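Choline kinase (Streptococcus pneumoniae, PDB 4R78) probably catalyses the transfer of a phosphate group to choline, as a bacterial kinase with a protein kinase-like fold, and binds AMP in this structure. Local coordinates at residues Ser256-Lys259 with Ile260-Lys264. Residues are numbered along the deposited sequence; the frame is centred on the assembly and turned at random.
Sequences SHEK and IAIYK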
loop_
_atom_site.group_PDB
_atom_site.type_symbol
_atom_site.label_atom_id
_atom_site.label_comp_id
_atom_site.label_asym_id
_atom_site.label_seq_id
_atom_site.Cartn_x
_atom_site.Cartn_y
_atom_site.Cartn_z
ATOM N N SER A 256 0.425 -19.960 5.737
ATOM C CA SER A 256 1.213 -20.751 4.795
ATOM C C SER A 256 2.558 -20.070 4.569
ATOM O O SER A 256 2.621 -19.006 3.950
ATOM C CB SER A 256 0.473 -20.901 3.463
ATOM O OG SER A 256 1.336 -21.392 2.444
ATOM N N HIS A 257 3.629 -20.688 5.065
ATOM C CA HIS A 257 4.980 -20.152 4.902
ATOM C C HIS A 257 5.393 -20.076 3.435
ATOM O O HIS A 257 6.047 -19.119 3.031
ATOM C CB HIS A 257 6.000 -20.976 5.695
ATOM C CG HIS A 257 5.929 -20.764 7.175
ATOM N ND1 HIS A 257 4.975 -21.363 7.969
ATOM C CD2 HIS A 257 6.699 -20.021 8.006
ATOM C CE1 HIS A 257 5.160 -21.000 9.226
ATOM N NE2 HIS A 257 6.198 -20.186 9.276
ATOM N N GLU A 258 5.004 -21.075 2.641
ATOM C CA GLU A 258 5.361 -21.085 1.224
ATOM C C GLU A 258 4.705 -19.941 0.457
ATOM O O GLU A 258 5.354 -19.300 -0.372
ATOM C CB GLU A 258 5.052 -22.430 0.557
ATOM C CG GLU A 258 5.646 -22.524 -0.849
ATOM C CD GLU A 258 5.408 -23.850 -1.546
ATOM O OE1 GLU A 258 4.821 -24.771 -0.940
ATOM O OE2 GLU A 258 5.825 -23.966 -2.718
ATOM N N LYS A 259 3.431 -19.675 0.742
ATOM C CA LYS A 259 2.732 -18.560 0.100
ATOM C C LYS A 259 3.405 -17.233 0.442
ATOM O O LYS A 259 3.574 -16.386 -0.426
ATOM C CB LYS A 259 1.253 -18.522 0.489
ATOM C CG LYS A 259 0.368 -19.504 -0.254
ATOM C CD LYS A 259 -1.060 -19.359 0.234
ATOM C CE LYS A 259 -2.019 -20.197 -0.571
ATOM N NZ LYS A 259 -3.385 -20.125 0.032
ATOM N N ILE A 260 3.790 -17.062 1.706
ATOM C CA ILE A 260 4.512 -15.864 2.118
ATOM C C ILE A 260 5.782 -15.686 1.278
ATOM O O ILE A 260 6.040 -14.598 0.763
ATOM C CB ILE A 260 4.822 -15.876 3.635
ATOM C CG1 ILE A 260 3.520 -15.748 4.432
ATOM C CG2 ILE A 260 5.785 -14.740 4.015
ATOM C CD1 ILE A 260 3.667 -16.047 5.915
ATOM N N ALA A 261 6.556 -16.760 1.130
ATOM C CA ALA A 261 7.797 -16.707 0.361
ATOM C C ALA A 261 7.538 -16.311 -1.096
ATOM O O ALA A 261 8.261 -15.489 -1.665
ATOM C CB ALA A 261 8.528 -18.046 0.439
ATOM N N ILE A 262 6.494 -16.891 -1.686
ATOM C CA ILE A 262 6.116 -16.594 -3.068
ATOM C C ILE A 262 5.667 -15.141 -3.237
ATOM O O ILE A 262 6.094 -14.461 -4.173
ATOM C CB ILE A 262 5.042 -17.586 -3.588
ATOM C CG1 ILE A 262 5.658 -18.985 -3.730
ATOM C CG2 ILE A 262 4.460 -17.109 -4.918
ATOM C CD1 ILE A 262 4.660 -20.120 -3.926
ATOM N N TYR A 263 4.826 -14.661 -2.325
ATOM C CA TYR A 263 4.322 -13.294 -2.419
ATOM C C TYR A 263 5.399 -12.232 -2.211
ATOM O O TYR A 263 5.315 -11.163 -2.805
ATOM C CB TYR A 263 3.106 -13.069 -1.512
ATOM C CG TYR A 263 1.866 -13.789 -2.005
ATOM C CD1 TYR A 263 1.452 -13.664 -3.332
ATOM C CD2 TYR A 263 1.106 -14.584 -1.149
ATOM C CE1 TYR A 263 0.323 -14.323 -3.801
ATOM C CE2 TYR A 263 -0.033 -15.251 -1.610
ATOM C CZ TYR A 263 -0.416 -15.109 -2.934
ATOM O OH TYR A 263 -1.535 -15.756 -3.403
ATOM N N LYS A 264 6.426 -12.545 -1.419
ATOM C CA LYS A 264 7.585 -11.653 -1.287
ATOM C C LYS A 264 8.239 -11.427 -2.655
ATOM O O LYS A 264 8.568 -10.299 -3.008
ATOM C CB LYS A 264 8.613 -12.216 -0.295
ATOM C CG LYS A 264 8.227 -12.095 1.177
ATOM C CD LYS A 264 9.337 -12.664 2.046
ATOM C CE LYS A 264 9.044 -12.511 3.527
ATOM N NZ LYS A 264 10.027 -13.292 4.337
#
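K259 and Y263, one turn apart, meet in the first coils of helix 257-280, a long helix of the protein kinase-like fold whose start gives a worked example of an N-capped alpha-helix. The cap is S256: its OG accepts the backbone N of K259 at 3.2 Å, satisfying an amide that has no preceding turn to serve it. From there the i to i+4 ladder takes over, beginning with I260 N to S256 O and tightening to 2.9 Å between Y263 N and K259 O, so one serine is engaged through both its hydroxyl and its carbonyl. The ring of Y263 sits obliquely beside that last carbonyl, its CD2 3.1 Å from K259 O. Its CE2 lies 4.1 Å from K259 CB. With CG of K259 anti to its own carbonyl carbon (chi1 -79°), the fully extended chain carries NZ off the helix to D222 and D189, two carboxylates that probably keep the amine charged, and to the carbonyl of G187. On the neighbouring flank E258 crosses I262 at an angle, its CG 4.0 Å from I262 CD1. E258 holds CG on the far side from its backbone N (chi1 -170°) and stretches OE2 to R182 and Y303, tying the helix to helices 179-186 and 288-303. I262 and Y263 both rest on L183, whereas I260 packs against M224 of helix 223-233 and L245 of helix 238-248. The CG1 branch of I260 lies on the N-terminal side of its residue, alongside the first turn, with CG1 3.4 Å from S256 O.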